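Local coordinates for S-M checkpoint control protein rad4 (Schizosaccharomyces pombe, PDB 4BU0) that is required for DNA replication and for the S-M checkpoint, and acts as an adaptor that recognises phosphorylated Crb2 through its paired N-terminal BRCT domains, at residues 9-14 / 41-46; 140-145 / 160-165; 55-60 / 174-179; 76-81 / 90-95. One frame throughout, in Å; residues are numbered along the deposited sequence. Where two conformers were deposited one is given.

Overall arrangement
The chain is a pair of BRCT domains, each built on a four-stranded parallel sheet of order 2-1-3-4, and the contacts sample both halves and their junction. Contact 1 and contact 4 belong to the first domain, with centres about 16 Å apart, and F10 packs on L92 where they touch. Contact 2 joins the last two strands of the second domain's sheet, its centre about 32 Å from that of contact 1, across the chain's centre. Contact 3 lies between, pairing helix 55-63 with the segment after helix 166-174; contacts 2 and 4 both fall within its 113-residue span. The same helix reaches the bound phosphopeptide, so the domain junction adjoins the recognition surface.

Contact 1: residues 9-14 / 41-46; sequences GFVICC and TKDVTH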
loop_
_atom_site.group_PDB
_atom_site.type_symbol
_atom_site.label_atom_id
_atom_site.label_comp_id
_atom_site.label_asym_id
_atom_site.label_seq_id
_atom_site.Cartn_x
_atom_site.Cartn_y
_atom_site.Cartn_z
ATOM N N GLY A 9 3.365 -19.573 -15.727
ATOM C CA GLY A 9 3.355 -19.946 -14.321
ATOM C C GLY A 9 2.960 -18.818 -13.388
ATOM O O GLY A 9 2.647 -19.067 -12.213
ATOM N N PHE A 10 2.986 -17.557 -13.884
ATOM C CA PHE A 10 2.524 -16.441 -13.054
ATOM C C PHE A 10 1.015 -16.376 -13.082
ATOM O O PHE A 10 0.404 -16.667 -14.117
ATOM C CB PHE A 10 3.083 -15.100 -13.569
ATOM C CG PHE A 10 4.516 -14.801 -13.256
ATOM C CD1 PHE A 10 5.539 -15.604 -13.757
ATOM C CD2 PHE A 10 4.859 -13.653 -12.550
ATOM C CE1 PHE A 10 6.877 -15.306 -13.481
ATOM C CE2 PHE A 10 6.203 -13.340 -12.291
ATOM C CZ PHE A 10 7.199 -14.174 -12.743
ATOM N N VAL A 11 0.393 -15.960 -11.957
ATOM C CA VAL A 11 -1.059 -15.840 -11.845
ATOM C C VAL A 11 -1.279 -14.463 -11.254
ATOM O O VAL A 11 -0.959 -14.232 -10.084
ATOM C CB VAL A 11 -1.714 -16.982 -11.035
ATOM C CG1 VAL A 11 -3.229 -16.807 -11.004
ATOM C CG2 VAL A 11 -1.345 -18.349 -11.626
ATOM N N ILE A 12 -1.760 -13.546 -12.094
ATOM C CA ILE A 12 -1.884 -12.146 -11.691
ATOM C C ILE A 12 -3.315 -11.758 -11.390
ATOM O O ILE A 12 -4.244 -12.187 -12.050
ATOM C CB ILE A 12 -1.271 -11.304 -12.834
ATOM C CG1 ILE A 12 0.269 -11.547 -12.876
ATOM C CG2 ILE A 12 -1.640 -9.794 -12.740
ATOM C CD1 ILE A 12 0.940 -11.165 -14.159
ATOM N N CYS A 13 -3.480 -10.905 -10.353
ATOM C CA CYS A 13 -4.772 -10.397 -9.909
ATOM C C CYS A 13 -4.585 -8.908 -9.636
ATOM O O CYS A 13 -3.469 -8.531 -9.264
ATOM C CB CYS A 13 -5.185 -11.156 -8.651
ATOM S SG CYS A 13 -6.829 -10.753 -8.015
ATOM N N CYS A 14 -5.634 -8.075 -9.830
ATOM C CA CYS A 14 -5.573 -6.637 -9.530
ATOM C C CYS A 14 -6.483 -6.304 -8.376
ATOM O O CYS A 14 -7.538 -6.945 -8.189
ATOM C CB CYS A 14 -5.968 -5.786 -10.739
ATOM S SG CYS A 14 -4.835 -5.901 -12.138
ATOM N N THR A 41 -7.736 -15.865 -6.366
ATOM C CA THR A 41 -7.778 -17.311 -6.168
ATOM C C THR A 41 -6.543 -17.784 -5.407
ATOM O O THR A 41 -5.545 -17.071 -5.305
ATOM C CB THR A 41 -7.907 -18.018 -7.524
ATOM O OG1 THR A 41 -6.717 -17.730 -8.252
ATOM C CG2 THR A 41 -9.136 -17.571 -8.316
ATOM N N LYS A 42 -6.594 -19.016 -4.856
ATOM C CA LYS A 42 -5.477 -19.563 -4.096
ATOM C C LYS A 42 -4.160 -19.607 -4.871
ATOM O O LYS A 42 -3.090 -19.517 -4.259
ATOM C CB LYS A 42 -5.827 -20.985 -3.618
ATOM C CG LYS A 42 -5.111 -21.387 -2.337
ATOM N N ASP A 43 -4.232 -19.706 -6.219
ATOM C CA ASP A 43 -3.007 -19.820 -6.995
ATOM C C ASP A 43 -2.421 -18.487 -7.460
ATOM O O ASP A 43 -1.359 -18.505 -8.083
ATOM C CB ASP A 43 -3.193 -20.764 -8.181
ATOM C CG ASP A 43 -4.237 -20.366 -9.192
ATOM O OD1 ASP A 43 -5.135 -19.574 -8.842
ATOM O OD2 ASP A 43 -4.191 -20.887 -10.316
ATOM N N VAL A 44 -3.034 -17.349 -7.080
ATOM C CA VAL A 44 -2.459 -16.044 -7.408
ATOM C C VAL A 44 -1.013 -15.963 -6.897
ATOM O O VAL A 44 -0.703 -16.404 -5.770
ATOM C CB VAL A 44 -3.342 -14.906 -6.841
ATOM C CG1 VAL A 44 -2.608 -13.552 -6.825
ATOM C CG2 VAL A 44 -4.632 -14.794 -7.634
ATOM N N THR A 45 -0.110 -15.395 -7.720
ATOM C CA THR A 45 1.285 -15.250 -7.336
ATOM C C THR A 45 1.650 -13.766 -7.140
ATOM O O THR A 45 2.597 -13.437 -6.410
ATOM C CB THR A 45 2.204 -15.906 -8.382
ATOM O OG1 THR A 45 2.035 -15.264 -9.657
ATOM C CG2 THR A 45 1.924 -17.399 -8.548
ATOM N N HIS A 46 0.975 -12.875 -7.900
ATOM C CA HIS A 46 1.275 -11.456 -7.902
ATOM C C HIS A 46 -0.012 -10.675 -7.860
ATOM O O HIS A 46 -0.912 -10.938 -8.662
ATOM C CB HIS A 46 2.083 -11.086 -9.157
ATOM C CG HIS A 46 3.456 -11.700 -9.158
ATOM N ND1 HIS A 46 3.638 -13.080 -9.326
ATOM C CD2 HIS A 46 4.672 -11.127 -8.958
ATOM C CE1 HIS A 46 4.942 -13.292 -9.188
ATOM N NE2 HIS A 46 5.611 -12.153 -8.996
#
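F10 lays the CD2-CE2 side of its ring over one face of the H46 imidazole, with F10 CE2 3.3 Å from H46 CE1. The planes are 25° apart and slid well past each other, so overlap is confined to the rims. H46 is itself held in rotation, for its ND1 hydrogen-bonds in the ring plane to T45 OG1 at 2.7 Å. The same hydroxyl is the acceptor for V11 N at 2.9 Å along a straight line, 180° at the hydrogen. With chi1 at 61°, T45 tucks OG1 between its own backbone N and carbonyl carbon, from where it faces both partners. A valine here would probably leave V11 N without its acceptor and the imidazole freer to turn.

In the parallel BRCT sheet, strand 11-15 lies beside strand 46-49, and I12 and H46 form a bridge between them. V11 O takes two donors at its start: T45 N sits in the carbonyl plane on a lone pair, at 2.8 Å, while H46 N comes in tilted from that plane. C13 N then bonds to H46 O. V11 CB rests 3.3 Å from D43 O, within the type I turn 41-44, and V44 CG2 packs on C13 CB at 3.8 Å. T41, where this turn begins, pairs antiparallel with a strand of the bound peptide, so strand 40-41 continues into the peptide.

Contact 2: residues 140-145 / 160-165; sequences THLIAG and INVVCV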
loop_
_atom_site.group_PDB
_atom_site.type_symbol
_atom_site.label_atom_id
_atom_site.label_comp_id
_atom_site.label_asym_id
_atom_site.label_seq_id
_atom_site.Cartn_x
_atom_site.Cartn_y
_atom_site.Cartn_z
ATOM N N THR A 140 -4.929 8.924 6.602
ATOM C CA THR A 140 -5.302 7.522 6.712
ATOM C C THR A 140 -4.891 6.931 8.055
ATOM O O THR A 140 -5.516 5.973 8.539
ATOM C CB THR A 140 -4.708 6.699 5.557
ATOM O OG1 THR A 140 -3.276 6.699 5.618
ATOM C CG2 THR A 140 -5.180 7.214 4.176
ATOM N N HIS A 141 -3.773 7.445 8.621
ATOM C CA HIS A 141 -3.259 6.936 9.885
ATOM C C HIS A 141 -2.716 8.042 10.714
ATOM O O HIS A 141 -1.888 8.800 10.227
ATOM C CB HIS A 141 -2.111 5.915 9.672
ATOM C CG HIS A 141 -2.510 4.713 8.862
ATOM N ND1 HIS A 141 -2.619 4.780 7.472
ATOM C CD2 HIS A 141 -2.866 3.467 9.276
ATOM C CE1 HIS A 141 -3.002 3.557 7.082
ATOM N NE2 HIS A 141 -3.164 2.738 8.137
ATOM N N LEU A 142 -3.153 8.108 11.969
ATOM C CA LEU A 142 -2.552 9.005 12.935
ATOM C C LEU A 142 -1.710 8.156 13.885
ATOM O O LEU A 142 -2.279 7.315 14.568
ATOM C CB LEU A 142 -3.657 9.759 13.718
ATOM C CG LEU A 142 -3.121 10.612 14.875
ATOM C CD1 LEU A 142 -2.287 11.749 14.376
ATOM C CD2 LEU A 142 -4.278 11.128 15.753
ATOM N N ILE A 143 -0.388 8.351 13.901
ATOM C CA ILE A 143 0.466 7.626 14.845
ATOM C C ILE A 143 0.527 8.473 16.095
ATOM O O ILE A 143 0.978 9.634 16.031
ATOM C CB ILE A 143 1.861 7.374 14.249
ATOM C CG1 ILE A 143 1.768 6.514 12.954
ATOM C CG2 ILE A 143 2.738 6.692 15.327
ATOM C CD1 ILE A 143 3.113 6.409 12.221
ATOM N N ALA A 144 0.083 7.917 17.221
ATOM C CA ALA A 144 -0.029 8.684 18.450
ATOM C C ALA A 144 0.875 8.150 19.537
ATOM O O ALA A 144 0.975 6.936 19.693
ATOM C CB ALA A 144 -1.476 8.641 18.935
ATOM N N GLY A 145 1.553 9.056 20.241
ATOM C CA GLY A 145 2.383 8.657 21.380
ATOM C C GLY A 145 1.530 8.416 22.612
ATOM O O GLY A 145 1.879 7.583 23.453
ATOM N N ILE A 160 -10.661 8.221 11.758
ATOM C CA ILE A 160 -9.322 7.990 11.224
ATOM C C ILE A 160 -8.607 7.002 12.140
ATOM O O ILE A 160 -8.688 7.131 13.356
ATOM C CB ILE A 160 -8.554 9.316 11.117
ATOM C CG1 ILE A 160 -9.188 10.235 10.045
ATOM C CG2 ILE A 160 -7.050 9.067 10.857
ATOM C CD1 ILE A 160 -8.673 11.644 10.067
ATOM N N ASN A 161 -7.896 6.025 11.543
ATOM C CA ASN A 161 -7.119 5.051 12.312
ATOM C C ASN A 161 -6.136 5.743 13.237
ATOM O O ASN A 161 -5.385 6.618 12.768
ATOM C CB ASN A 161 -6.312 4.166 11.355
ATOM C CG ASN A 161 -7.100 3.350 10.373
ATOM O OD1 ASN A 161 -8.232 2.919 10.663
ATOM N ND2 ASN A 161 -6.514 3.111 9.193
ATOM N N VAL A 162 -6.119 5.343 14.520
ATOM C CA VAL A 162 -5.159 5.839 15.494
ATOM C C VAL A 162 -4.357 4.640 15.902
ATOM O O VAL A 162 -4.921 3.674 16.418
ATOM C CB VAL A 162 -5.817 6.527 16.701
ATOM C CG1 VAL A 162 -4.735 7.057 17.651
ATOM C CG2 VAL A 162 -6.734 7.671 16.230
ATOM N N VAL A 163 -3.056 4.666 15.603
ATOM C CA VAL A 163 -2.200 3.520 15.892
ATOM C C VAL A 163 -0.954 3.940 16.647
ATOM O O VAL A 163 -0.550 5.112 16.617
ATOM C CB VAL A 163 -1.778 2.834 14.559
ATOM C CG1 VAL A 163 -2.973 2.206 13.845
ATOM C CG2 VAL A 163 -1.032 3.793 13.603
ATOM N N CYS A 164 -0.328 2.977 17.321
ATOM C CA CYS A 164 0.991 3.239 17.883
ATOM C C CYS A 164 2.048 3.037 16.783
ATOM O O CYS A 164 1.750 2.478 15.709
ATOM C CB CYS A 164 1.283 2.378 19.097
ATOM S SG CYS A 164 1.307 0.628 18.728
ATOM N N VAL A 165 3.268 3.518 17.040
ATOM C CA VAL A 165 4.296 3.513 16.015
ATOM C C VAL A 165 4.675 2.079 15.558
ATOM O O VAL A 165 5.203 1.903 14.467
ATOM C CB VAL A 165 5.523 4.351 16.434
ATOM C CG1 VAL A 165 6.285 3.694 17.589
ATOM C CG2 VAL A 165 6.426 4.662 15.240
HETATM O O HOH W 1 3.394 5.336 19.348
#
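Strands 141-144 and 161-163 run parallel, their axes 4.8 Å apart and 28° from exact alignment, and are laced by L142 N to N161 O, V163 N to L142 O and A144 N to V163 O. With helix 150-157 between them they form a beta-alpha-beta unit, the closing crossover of the second BRCT domain's sheet.

On the face turned to that helix, L142 and V162, bridged partners, both touch A155. V162 CG1, anti to its backbone N (chi1 -178°), reaches across to A144 CB on the neighbouring strand, at 3.8 Å. The opposite face carries I143 and V163, which cross at a slant with I143 CG1 4.0 Å from V163 CG2. I143 also sends CG2 the other way, to 3.6 Å from V165 CA, and both I143 and V165 press on I120 of helix 116-126. H141 and N161 point the same way from neighbouring strands, the amide nitrogen N161 ND2 lying over one face of the imidazole, 3.5 Å from H141 NE2, with ring and amide planes 53° apart. W167 stacks on the same ring. Past the last strand bond a water continues the link, donating to A144 O and accepting from V165 N, each at 2.9 Å.

Contact 3: residues 55-60 / 174-179; sequences PKYKFA and RNAVLE
Y57 points its ring end-on at the segment 174-179, so that the hydroxyl leads and V177 N lies at the ring edge, in its plane. Y57 OH accepts from that amide at 2.9 Å, with 164° at the hydrogen. Its approach is bordered by A176 CB, 3.7 Å from Y57 OH, and by V177 CB, 4.1 Å from Y57 CE1. The reach depends on chi1 of -174°, which throws the ring out opposite the backbone N. A leucine in its place would probably leave the buried V177 amide without its acceptor and open a gap beside A176.

R174 reaches the C-terminal end of the segment 55-60: in the conformer given, its chain bends at chi2 and brings NH2 to A60 O at 2.9 Å, on a lone pair in the carbonyl plane, although the bond is bent to 135° at the hydrogen. E179 instead crosses the extended K58 chain at about a right angle, E179 OE2 lying 3.6 Å from K58 CB. A water donates to both K58 O and E179 OE2, while E179 OE1 is paired with Q181. Such pairing of a first-domain helix with the segment after the second domain's final helix makes this an interface between tandem BRCT domains, beside K56, whose NZ holds the peptide's modified side chain.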
loop_
_atom_site.group_PDB
_atom_site.type_symbol
_atom_site.label_atom_id
_atom_site.label_comp_id
_atom_site.label_asym_id
_atom_site.label_seq_id
_atom_site.Cartn_x
_atom_site.Cartn_y
_atom_site.Cartn_z
ATOM N N PRO A 55 -10.362 -5.637 0.501
ATOM C CA PRO A 55 -10.331 -7.011 1.009
ATOM C C PRO A 55 -9.213 -7.891 0.404
ATOM O O PRO A 55 -8.613 -8.704 1.123
ATOM C CB PRO A 55 -11.713 -7.545 0.611
ATOM C CG PRO A 55 -12.580 -6.357 0.615
ATOM C CD PRO A 55 -11.714 -5.272 0.026
ATOM N N LYS A 56 -8.909 -7.719 -0.913
ATOM C CA LYS A 56 -7.822 -8.502 -1.530
ATOM C C LYS A 56 -6.482 -8.146 -0.909
ATOM O O LYS A 56 -5.685 -9.017 -0.577
ATOM C CB LYS A 56 -7.737 -8.247 -3.039
ATOM C CG LYS A 56 -8.839 -8.922 -3.868
ATOM C CD LYS A 56 -8.686 -8.535 -5.336
ATOM C CE LYS A 56 -9.738 -9.219 -6.207
ATOM N NZ LYS A 56 -9.703 -8.657 -7.588
ATOM N N TYR A 57 -6.216 -6.815 -0.775
ATOM C CA TYR A 57 -4.953 -6.414 -0.189
ATOM C C TYR A 57 -4.842 -6.907 1.240
ATOM O O TYR A 57 -3.811 -7.442 1.637
ATOM C CB TYR A 57 -4.828 -4.879 -0.235
ATOM C CG TYR A 57 -3.483 -4.366 0.221
ATOM C CD1 TYR A 57 -3.155 -4.305 1.580
ATOM C CD2 TYR A 57 -2.561 -3.866 -0.694
ATOM C CE1 TYR A 57 -1.918 -3.830 2.003
ATOM C CE2 TYR A 57 -1.323 -3.362 -0.278
ATOM C CZ TYR A 57 -1.024 -3.314 1.080
ATOM O OH TYR A 57 0.191 -2.813 1.499
ATOM N N LYS A 58 -5.921 -6.725 2.023
ATOM C CA LYS A 58 -5.884 -7.147 3.423
ATOM C C LYS A 58 -5.601 -8.649 3.558
ATOM O O LYS A 58 -4.862 -9.058 4.457
ATOM C CB LYS A 58 -7.191 -6.799 4.122
ATOM C CG LYS A 58 -7.366 -5.286 4.350
ATOM C CD LYS A 58 -8.738 -5.007 4.967
ATOM C CE LYS A 58 -8.979 -3.516 5.046
ATOM N NZ LYS A 58 -10.307 -3.225 5.653
ATOM N N PHE A 59 -6.210 -9.482 2.669
ATOM C CA PHE A 59 -5.988 -10.924 2.729
ATOM C C PHE A 59 -4.534 -11.264 2.452
ATOM O O PHE A 59 -3.932 -12.059 3.159
ATOM C CB PHE A 59 -6.888 -11.643 1.705
ATOM C CG PHE A 59 -6.940 -13.134 1.956
ATOM C CD1 PHE A 59 -5.948 -13.975 1.463
ATOM C CD2 PHE A 59 -7.941 -13.684 2.750
ATOM C CE1 PHE A 59 -5.961 -15.349 1.756
ATOM C CE2 PHE A 59 -7.963 -15.055 3.024
ATOM C CZ PHE A 59 -6.963 -15.871 2.539
ATOM N N ALA A 60 -3.941 -10.656 1.400
ATOM C CA ALA A 60 -2.544 -10.926 1.109
ATOM C C ALA A 60 -1.639 -10.474 2.249
ATOM O O ALA A 60 -0.716 -11.196 2.605
ATOM C CB ALA A 60 -2.135 -10.233 -0.193
ATOM N N ARG A 174 7.039 -6.091 6.974
ATOM C CA ARG A 174 6.136 -7.004 6.282
ATOM C C ARG A 174 5.924 -6.563 4.805
ATOM O O ARG A 174 5.266 -7.285 4.033
ATOM C CB ARG A 174 4.806 -7.057 7.065
ATOM C CG ARG A 174 3.707 -7.981 6.523
ATOM C CD ARG A 174 4.170 -9.410 6.294
ATOM N NE ARG A 174 3.073 -10.277 5.866
ATOM C CZ ARG A 174 2.570 -10.304 4.639
ATOM N NH1 ARG A 174 3.044 -9.491 3.702
ATOM N NH2 ARG A 174 1.582 -11.137 4.341
ATOM N N ASN A 175 6.476 -5.382 4.408
ATOM C CA ASN A 175 6.339 -4.824 3.058
ATOM C C ASN A 175 4.865 -4.689 2.677
ATOM O O ASN A 175 4.467 -4.925 1.518
ATOM C CB ASN A 175 7.098 -5.676 2.014
ATOM C CG ASN A 175 8.578 -5.755 2.268
ATOM O OD1 ASN A 175 9.141 -6.837 2.442
ATOM N ND2 ASN A 175 9.243 -4.606 2.291
ATOM N N ALA A 176 4.013 -4.348 3.658
ATOM C CA ALA A 176 2.582 -4.192 3.423
ATOM C C ALA A 176 1.996 -3.411 4.559
ATOM O O ALA A 176 2.456 -3.555 5.709
ATOM C CB ALA A 176 1.890 -5.550 3.328
ATOM N N VAL A 177 0.959 -2.623 4.262
ATOM C CA VAL A 177 0.193 -1.929 5.287
ATOM C C VAL A 177 -0.551 -2.956 6.090
ATOM O O VAL A 177 -1.309 -3.762 5.519
ATOM C CB VAL A 177 -0.801 -0.939 4.648
ATOM C CG1 VAL A 177 -1.768 -0.345 5.695
ATOM C CG2 VAL A 177 -0.043 0.165 3.914
ATOM N N LEU A 178 -0.350 -2.937 7.408
ATOM C CA LEU A 178 -1.080 -3.847 8.298
ATOM C C LEU A 178 -2.309 -3.156 8.863
ATOM O O LEU A 178 -2.375 -1.927 8.937
ATOM C CB LEU A 178 -0.183 -4.359 9.426
ATOM C CG LEU A 178 1.075 -5.070 8.923
ATOM C CD1 LEU A 178 2.003 -5.461 10.096
ATOM C CD2 LEU A 178 0.732 -6.298 8.068
ATOM N N GLU A 179 -3.297 -3.950 9.280
ATOM C CA GLU A 179 -4.562 -3.422 9.780
ATOM C C GLU A 179 -4.365 -2.746 11.138
ATOM O O GLU A 179 -3.531 -3.172 11.955
ATOM C CB GLU A 179 -5.633 -4.520 9.823
ATOM C CG GLU A 179 -6.140 -4.810 8.421
ATOM C CD GLU A 179 -7.159 -5.933 8.373
ATOM O OE1 GLU A 179 -8.228 -5.789 9.015
ATOM O OE2 GLU A 179 -6.874 -6.974 7.736
HETATM O O HOH W 2 -4.533 -7.278 6.525
#

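Contact 4: residues 76-81 / 90-95; sequences PVLYES and DGLLVD
L78 sets CG anti to its backbone N (chi1 173°), and L93 sets its own anti to the carbonyl carbon (chi1 -54°); these choices send the two leucines at each other between helix 74-83 and the segment that follows. This helix is the last of the first BRCT domain, and the chain folds back against it through a type I' turn, residues 91-94, before running on toward strand 106-110 of the second domain.

L92 and L93 are the two central residues of that turn, both with positive phi, and V94 N closes it on G91 O. From this tight corner L93 projects toward the helix. One methyl does the touching: L93 CD1 sits 3.8 Å from L78 CA, against the helix backbone itself, and 4.1 Å from V77 CG1. V77 and L93 cross at about a right angle, whereas L78 and L93 meet at a slant, L78 CD1 lying 4.1 Å from L93 CD1. The contact thus has one leucine methyl lodged beside consecutive helix residues, with no hydrogen bond across the two segments.

The fork of L78 also rides against the turn's backbone, its CD2 3.8 Å from L92 O. That carbonyl is already engaged, since W74 NE1 of the same helix bonds to it. L88 and L7 pack on L78 as well. L92 adds a looser touch, its CD2 4.4 Å from L78 CD1.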
loop_
_atom_site.group_PDB
_atom_site.type_symbol
_atom_site.label_atom_id
_atom_site.label_comp_id
_atom_site.label_asym_id
_atom_site.label_seq_id
_atom_site.Cartn_x
_atom_site.Cartn_y
_atom_site.Cartn_z
ATOM N N PRO A 76 3.121 -3.153 -17.736
ATOM C CA PRO A 76 3.440 -2.352 -18.922
ATOM C C PRO A 76 4.940 -2.182 -19.156
ATOM O O PRO A 76 5.375 -2.243 -20.307
ATOM C CB PRO A 76 2.769 -1.010 -18.602
ATOM C CG PRO A 76 1.579 -1.400 -17.767
ATOM C CD PRO A 76 2.184 -2.448 -16.843
ATOM N N VAL A 77 5.762 -2.018 -18.079
ATOM C CA VAL A 77 7.193 -1.844 -18.268
ATOM C C VAL A 77 7.837 -3.167 -18.758
ATOM O O VAL A 77 8.665 -3.168 -19.689
ATOM C CB VAL A 77 7.886 -1.292 -16.992
ATOM C CG1 VAL A 77 9.405 -1.321 -17.122
ATOM C CG2 VAL A 77 7.411 0.140 -16.701
ATOM N N LEU A 78 7.472 -4.302 -18.141
ATOM C CA LEU A 78 8.046 -5.570 -18.579
ATOM C C LEU A 78 7.615 -5.899 -20.022
ATOM O O LEU A 78 8.451 -6.307 -20.850
ATOM C CB LEU A 78 7.568 -6.675 -17.624
ATOM C CG LEU A 78 7.928 -8.096 -18.032
ATOM C CD1 LEU A 78 9.480 -8.295 -18.012
ATOM C CD2 LEU A 78 7.260 -9.087 -17.074
ATOM N N TYR A 79 6.321 -5.686 -20.318
ATOM C CA TYR A 79 5.828 -5.924 -21.678
ATOM C C TYR A 79 6.601 -5.081 -22.686
ATOM O O TYR A 79 7.002 -5.597 -23.734
ATOM C CB TYR A 79 4.349 -5.546 -21.741
ATOM C CG TYR A 79 3.742 -5.820 -23.093
ATOM C CD1 TYR A 79 3.262 -7.081 -23.416
ATOM C CD2 TYR A 79 3.614 -4.807 -24.037
ATOM C CE1 TYR A 79 2.669 -7.334 -24.643
ATOM C CE2 TYR A 79 3.006 -5.045 -25.267
ATOM C CZ TYR A 79 2.561 -6.315 -25.574
ATOM O OH TYR A 79 1.951 -6.556 -26.787
ATOM N N GLU A 80 6.841 -3.790 -22.356
ATOM C CA GLU A 80 7.572 -2.938 -23.285
ATOM C C GLU A 80 8.967 -3.472 -23.590
ATOM O O GLU A 80 9.386 -3.494 -24.752
ATOM C CB GLU A 80 7.659 -1.529 -22.713
ATOM C CG GLU A 80 8.075 -0.518 -23.763
ATOM C CD GLU A 80 7.093 -0.410 -24.917
ATOM O OE1 GLU A 80 5.863 -0.545 -24.697
ATOM O OE2 GLU A 80 7.572 -0.256 -26.060
ATOM N N SER A 81 9.688 -3.954 -22.567
ATOM C CA SER A 81 11.027 -4.488 -22.793
ATOM C C SER A 81 10.969 -5.736 -23.654
ATOM O O SER A 81 11.748 -5.885 -24.608
ATOM C CB SER A 81 11.720 -4.803 -21.469
ATOM O OG SER A 81 12.159 -3.621 -20.823
ATOM N N ASP A 90 15.851 -13.534 -15.114
ATOM C CA ASP A 90 14.954 -14.357 -14.341
ATOM C C ASP A 90 14.196 -13.576 -13.274
ATOM O O ASP A 90 13.200 -14.096 -12.773
ATOM C CB ASP A 90 15.730 -15.524 -13.686
ATOM C CG ASP A 90 16.967 -15.090 -12.935
ATOM O OD1 ASP A 90 17.832 -14.428 -13.551
ATOM O OD2 ASP A 90 17.107 -15.480 -11.755
ATOM N N GLY A 91 14.638 -12.350 -12.945
ATOM C CA GLY A 91 13.912 -11.542 -11.966
ATOM C C GLY A 91 12.644 -10.940 -12.555
ATOM O O GLY A 91 11.739 -10.565 -11.802
ATOM N N LEU A 92 12.579 -10.841 -13.897
ATOM C CA LEU A 92 11.394 -10.342 -14.652
ATOM C C LEU A 92 10.910 -8.972 -14.141
ATOM O O LEU A 92 9.721 -8.654 -14.180
ATOM C CB LEU A 92 10.272 -11.382 -14.639
ATOM C CG LEU A 92 10.677 -12.673 -15.401
ATOM C CD1 LEU A 92 9.809 -13.829 -15.004
ATOM C CD2 LEU A 92 10.630 -12.447 -16.922
ATOM N N LEU A 93 11.874 -8.149 -13.712
ATOM C CA LEU A 93 11.687 -6.765 -13.222
ATOM C C LEU A 93 10.825 -6.679 -11.975
ATOM O O LEU A 93 10.449 -5.570 -11.587
ATOM C CB LEU A 93 11.118 -5.843 -14.324
ATOM C CG LEU A 93 11.917 -5.832 -15.625
ATOM C CD1 LEU A 93 11.260 -4.903 -16.651
ATOM C CD2 LEU A 93 13.369 -5.352 -15.400
ATOM N N VAL A 94 10.542 -7.807 -11.324
ATOM C CA VAL A 94 9.654 -7.811 -10.163
ATOM C C VAL A 94 10.214 -6.936 -9.022
ATOM O O VAL A 94 9.495 -6.066 -8.495
ATOM C CB VAL A 94 9.357 -9.259 -9.710
ATOM C CG1 VAL A 94 8.712 -9.316 -8.306
ATOM C CG2 VAL A 94 8.498 -9.968 -10.758
ATOM N N ASP A 95 11.495 -7.144 -8.652
ATOM C CA ASP A 95 12.031 -6.378 -7.520
ATOM C C ASP A 95 12.087 -4.885 -7.769
ATOM O O ASP A 95 12.062 -4.128 -6.801
ATOM C CB ASP A 95 13.437 -6.880 -7.154
ATOM C CG ASP A 95 13.472 -8.231 -6.476
ATOM O OD1 ASP A 95 12.397 -8.713 -6.051
ATOM O OD2 ASP A 95 14.581 -8.805 -6.355
#